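Long-range contact in probable chaperone (Pseudomonas aeruginosa, PDB 4JMF), which probably serves as a type III secretion chaperone of the CesT family, binding its effector protein ahead of export: residues H42-Q56 against E84-L96. Residues are numbered along the deposited sequence; the frame is centred on the assembly and turned at random.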
# COMPACT_ATOMS: atom_id res chain seq x y z
N HIS B 42 -2.48 11.31 -5.48
CA HIS B 42 -3.42 10.32 -6.00
C HIS B 42 -3.74 9.29 -4.95
O HIS B 42 -2.86 8.52 -4.56
CB HIS B 42 -2.83 9.63 -7.23
CG HIS B 42 -3.81 8.79 -7.98
ND1 HIS B 42 -4.02 7.45 -7.70
CD2 HIS B 42 -4.64 9.09 -9.01
CE1 HIS B 42 -4.93 6.96 -8.53
NE2 HIS B 42 -5.32 7.93 -9.33
N PRO B 43 -4.98 9.29 -4.43
CA PRO B 43 -6.02 10.30 -4.69
C PRO B 43 -5.67 11.53 -3.90
O PRO B 43 -4.55 11.63 -3.37
CB PRO B 43 -7.28 9.66 -4.09
CG PRO B 43 -6.75 8.78 -2.97
CD PRO B 43 -5.41 8.27 -3.47
N THR B 44 -6.61 12.47 -3.82
CA THR B 44 -6.44 13.67 -3.03
C THR B 44 -5.90 13.34 -1.64
O THR B 44 -6.31 12.34 -1.02
CB THR B 44 -7.77 14.42 -2.94
OG1 THR B 44 -8.20 14.70 -4.27
CG2 THR B 44 -7.61 15.75 -2.19
N ASP B 45 -4.93 14.14 -1.19
CA ASP B 45 -4.30 14.00 0.13
C ASP B 45 -3.43 12.76 0.32
O ASP B 45 -3.02 12.46 1.44
CB ASP B 45 -5.33 14.10 1.26
CG ASP B 45 -5.97 15.48 1.33
OD1 ASP B 45 -5.24 16.48 1.22
OD2 ASP B 45 -7.21 15.54 1.46
N HIS B 46 -3.14 12.05 -0.77
CA HIS B 46 -2.13 10.97 -0.72
C HIS B 46 -1.04 11.21 -1.75
O HIS B 46 -1.27 11.82 -2.79
CB HIS B 46 -2.76 9.60 -0.96
CG HIS B 46 -3.76 9.19 0.07
ND1 HIS B 46 -4.98 9.82 0.21
CD2 HIS B 46 -3.73 8.21 1.00
CE1 HIS B 46 -5.65 9.24 1.19
NE2 HIS B 46 -4.92 8.27 1.69
N LEU B 47 0.17 10.73 -1.45
CA LEU B 47 1.28 10.86 -2.38
C LEU B 47 1.60 9.50 -2.96
O LEU B 47 1.97 8.57 -2.23
CB LEU B 47 2.53 11.40 -1.67
CG LEU B 47 3.85 11.34 -2.45
CD1 LEU B 47 3.76 12.18 -3.72
CD2 LEU B 47 4.97 11.87 -1.60
N LEU B 48 1.46 9.38 -4.28
CA LEU B 48 1.74 8.13 -4.97
C LEU B 48 3.12 8.24 -5.61
O LEU B 48 3.37 9.19 -6.34
CB LEU B 48 0.69 7.89 -6.05
CG LEU B 48 0.82 6.65 -6.94
CD1 LEU B 48 0.47 5.38 -6.15
CD2 LEU B 48 -0.07 6.81 -8.18
N MET B 49 4.00 7.28 -5.33
CA MET B 49 5.29 7.22 -6.02
C MET B 49 5.36 5.94 -6.82
O MET B 49 4.96 4.87 -6.32
CB MET B 49 6.45 7.23 -5.02
CG MET B 49 6.50 8.43 -4.10
SD MET B 49 8.06 8.44 -3.22
CE MET B 49 7.90 9.89 -2.19
N PHE B 50 5.88 6.00 -8.04
CA PHE B 50 5.97 4.77 -8.81
C PHE B 50 7.05 4.82 -9.87
O PHE B 50 7.52 5.89 -10.25
CB PHE B 50 4.61 4.41 -9.45
CG PHE B 50 4.07 5.47 -10.37
CD1 PHE B 50 4.20 5.35 -11.75
CD2 PHE B 50 3.40 6.59 -9.87
CE1 PHE B 50 3.69 6.33 -12.61
CE2 PHE B 50 2.88 7.57 -10.72
CZ PHE B 50 3.03 7.44 -12.08
N THR B 51 7.43 3.63 -10.35
CA THR B 51 8.41 3.54 -11.41
C THR B 51 7.95 2.46 -12.39
O THR B 51 7.42 1.41 -11.98
CB THR B 51 9.82 3.25 -10.82
OG1 THR B 51 10.81 3.23 -11.85
CG2 THR B 51 9.84 1.95 -10.05
N ARG B 52 8.09 2.73 -13.68
CA ARG B 52 7.66 1.78 -14.71
C ARG B 52 8.77 0.77 -14.94
O ARG B 52 9.92 1.14 -15.20
CB ARG B 52 7.34 2.52 -16.01
CG ARG B 52 6.93 1.65 -17.18
CD ARG B 52 8.05 1.51 -18.21
NE ARG B 52 7.63 0.78 -19.41
CZ ARG B 52 8.44 0.49 -20.43
NH1 ARG B 52 9.71 0.86 -20.40
NH2 ARG B 52 7.97 -0.18 -21.47
N LEU B 53 8.45 -0.51 -14.80
CA LEU B 53 9.42 -1.56 -15.07
C LEU B 53 9.15 -2.14 -16.45
O LEU B 53 8.22 -1.71 -17.15
CB LEU B 53 9.29 -2.67 -14.02
CG LEU B 53 9.40 -2.21 -12.56
CD1 LEU B 53 9.18 -3.39 -11.62
CD2 LEU B 53 10.75 -1.56 -12.28
N GLU B 54 9.98 -3.09 -16.87
CA GLU B 54 9.69 -3.83 -18.09
C GLU B 54 9.14 -5.21 -17.73
O GLU B 54 7.93 -5.36 -17.50
CB GLU B 54 10.91 -3.90 -19.02
CG GLU B 54 11.20 -2.55 -19.69
CD GLU B 54 12.46 -2.52 -20.55
OE1 GLU B 54 12.88 -3.59 -21.05
OE2 GLU B 54 13.03 -1.41 -20.73
N GLY B 55 10.01 -6.21 -17.64
CA GLY B 55 9.57 -7.58 -17.40
C GLY B 55 9.99 -8.11 -16.04
O GLY B 55 9.61 -9.21 -15.64
N GLN B 56 10.77 -7.30 -15.32
CA GLN B 56 11.31 -7.74 -14.04
C GLN B 56 10.25 -7.85 -12.93
O GLN B 56 9.17 -7.26 -13.01
CB GLN B 56 12.50 -6.86 -13.61
CG GLN B 56 12.22 -5.37 -13.53
CD GLN B 56 12.43 -4.64 -14.84
OE1 GLN B 56 11.69 -4.84 -15.81
NE2 GLN B 56 13.42 -3.76 -14.88
N GLU B 84 1.34 -1.88 -19.08
CA GLU B 84 2.51 -1.36 -18.37
C GLU B 84 2.56 -1.84 -16.93
O GLU B 84 1.56 -1.76 -16.20
CB GLU B 84 2.54 0.18 -18.41
CG GLU B 84 2.69 0.74 -19.80
CD GLU B 84 4.13 0.81 -20.26
OE1 GLU B 84 4.46 1.77 -20.98
OE2 GLU B 84 4.95 -0.07 -19.88
N ARG B 85 3.73 -2.34 -16.53
CA ARG B 85 3.94 -2.85 -15.18
C ARG B 85 4.56 -1.75 -14.31
O ARG B 85 5.59 -1.17 -14.66
CB ARG B 85 4.81 -4.11 -15.24
CG ARG B 85 4.13 -5.21 -16.10
CD ARG B 85 5.00 -6.44 -16.35
NE ARG B 85 5.18 -7.30 -15.18
CZ ARG B 85 6.24 -7.26 -14.37
NH1 ARG B 85 7.22 -6.39 -14.59
NH2 ARG B 85 6.34 -8.10 -13.34
N LEU B 86 3.91 -1.46 -13.18
CA LEU B 86 4.31 -0.32 -12.34
C LEU B 86 4.55 -0.78 -10.91
O LEU B 86 3.70 -1.45 -10.30
CB LEU B 86 3.23 0.76 -12.36
CG LEU B 86 2.75 1.35 -13.69
CD1 LEU B 86 1.72 2.44 -13.45
CD2 LEU B 86 3.92 1.91 -14.51
N LEU B 87 5.73 -0.45 -10.39
CA LEU B 87 6.06 -0.69 -8.98
C LEU B 87 5.71 0.62 -8.25
O LEU B 87 6.16 1.68 -8.66
CB LEU B 87 7.56 -0.98 -8.86
CG LEU B 87 8.15 -1.33 -7.51
CD1 LEU B 87 7.66 -2.70 -7.12
CD2 LEU B 87 9.67 -1.30 -7.57
N TRP B 88 4.91 0.55 -7.19
CA TRP B 88 4.37 1.77 -6.60
C TRP B 88 4.18 1.67 -5.11
O TRP B 88 4.00 0.57 -4.55
CB TRP B 88 3.02 2.12 -7.23
CG TRP B 88 1.96 1.07 -7.00
CD1 TRP B 88 1.76 -0.07 -7.74
CD2 TRP B 88 0.96 1.05 -5.97
NE1 TRP B 88 0.69 -0.78 -7.24
CE2 TRP B 88 0.19 -0.12 -6.15
CE3 TRP B 88 0.64 1.91 -4.91
CZ2 TRP B 88 -0.88 -0.45 -5.31
CZ3 TRP B 88 -0.43 1.58 -4.07
CH2 TRP B 88 -1.18 0.41 -4.28
N ASN B 89 4.20 2.83 -4.45
CA ASN B 89 3.73 2.88 -3.07
C ASN B 89 2.96 4.17 -2.83
O ASN B 89 2.89 5.02 -3.72
CB ASN B 89 4.86 2.63 -2.06
CG ASN B 89 5.98 3.66 -2.16
OD1 ASN B 89 5.81 4.74 -2.73
ND2 ASN B 89 7.13 3.32 -1.57
N ARG B 90 2.35 4.31 -1.66
CA ARG B 90 1.51 5.49 -1.41
C ARG B 90 1.46 5.82 0.07
O ARG B 90 1.41 4.91 0.91
CB ARG B 90 0.09 5.27 -1.93
CG ARG B 90 -0.85 6.42 -1.61
CD ARG B 90 -1.98 6.50 -2.61
NE ARG B 90 -2.68 5.26 -2.63
CZ ARG B 90 -3.37 4.78 -3.66
NH1 ARG B 90 -3.49 5.43 -4.83
NH2 ARG B 90 -3.93 3.60 -3.50
N GLN B 91 1.48 7.11 0.39
CA GLN B 91 1.39 7.54 1.77
C GLN B 91 0.44 8.71 1.87
O GLN B 91 0.34 9.50 0.93
CB GLN B 91 2.76 7.93 2.32
CG GLN B 91 3.71 6.74 2.52
CD GLN B 91 3.43 5.98 3.82
OE1 GLN B 91 3.99 6.29 4.88
NE2 GLN B 91 2.56 4.98 3.73
N PRO B 92 -0.28 8.82 2.99
CA PRO B 92 -1.16 9.98 3.18
C PRO B 92 -0.30 11.18 3.51
O PRO B 92 0.68 11.03 4.25
CB PRO B 92 -1.99 9.59 4.42
CG PRO B 92 -1.67 8.14 4.70
CD PRO B 92 -0.29 7.92 4.16
N LEU B 93 -0.62 12.35 2.96
CA LEU B 93 0.19 13.54 3.24
C LEU B 93 0.30 13.86 4.74
O LEU B 93 1.30 14.41 5.19
CB LEU B 93 -0.36 14.75 2.47
CG LEU B 93 -0.31 14.66 0.94
CD1 LEU B 93 -0.97 15.88 0.30
CD2 LEU B 93 1.12 14.52 0.44
N GLN B 94 -0.72 13.48 5.52
CA GLN B 94 -0.73 13.71 6.98
C GLN B 94 0.42 13.04 7.72
O GLN B 94 0.75 13.43 8.83
CB GLN B 94 -2.03 13.20 7.59
CG GLN B 94 -3.23 14.10 7.40
CD GLN B 94 -3.43 14.50 5.95
OE1 GLN B 94 -3.62 13.64 5.07
NE2 GLN B 94 -3.38 15.81 5.69
N LEU B 95 1.01 12.00 7.12
CA LEU B 95 2.07 11.24 7.77
C LEU B 95 3.46 11.57 7.22
O LEU B 95 4.46 11.05 7.69
CB LEU B 95 1.84 9.73 7.59
CG LEU B 95 0.70 9.06 8.36
CD1 LEU B 95 0.85 7.53 8.28
CD2 LEU B 95 0.69 9.53 9.80
N LEU B 96 3.52 12.43 6.21
CA LEU B 96 4.77 12.62 5.49
C LEU B 96 5.51 13.88 5.92
O LEU B 96 5.35 14.95 5.31
CB LEU B 96 4.55 12.62 3.98
CG LEU B 96 4.15 11.28 3.32
CD1 LEU B 96 3.60 11.53 1.95
CD2 LEU B 96 5.35 10.34 3.23
O HOH W 1 5.70 -2.16 -18.34
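Arg85, at the start of strand 85-92, reaches over to the backbone of residues 54-56, where NH1 and NH2 both grip one acceptor, Gln56 O, at 2.7 and 3.0 Å. Gln56 O lies close to the guanidinium plane, while Glu54 O takes a more tilted bond from NH1; a bend at chi3 (72°) turns the head toward these carbonyls. Nearby, Arg52 NE meets Glu84 OE2 on its syn side, a nearly straight 2.9 Å salt bridge. One water links that same carboxylate oxygen to Leu53 O and Arg85 N.

Between these groups and the type II turn from Pro43 to His46, strands 46-53 and 85-92 run antiparallel; Leu47, Met49 and Thr51 form hydrogen-bonded pairs with Gln91, Asn89 and Leu87 respectively. On one face Leu48 CD1 packs 3.7 Å from Trp88 CE3, and Phe50 CB sits against Trp88 CB. Farther along, Arg90 NH1 donates to His42 O (3.2 Å) from above the carbonyl plane, and Arg90 CD lies against His46 CB. Beyond the strands, Leu93 N gives a 2.8 Å bond to Asp45 O.

The second subunit packs against this face: its Ser68 O accepts from Arg90 NH1 and its Asn65 O from Trp88 NE1. A chain of another protein packs apolar side chains on Leu48, Phe50 and Leu86. The pair joins the third and fifth strands of the CesT-family chaperone's five-stranded antiparallel sheet, 35-41 beside 46-53 and 75-78 beside 85-92, with helix 98-114 against the opposite face, touching Leu47 and Met49.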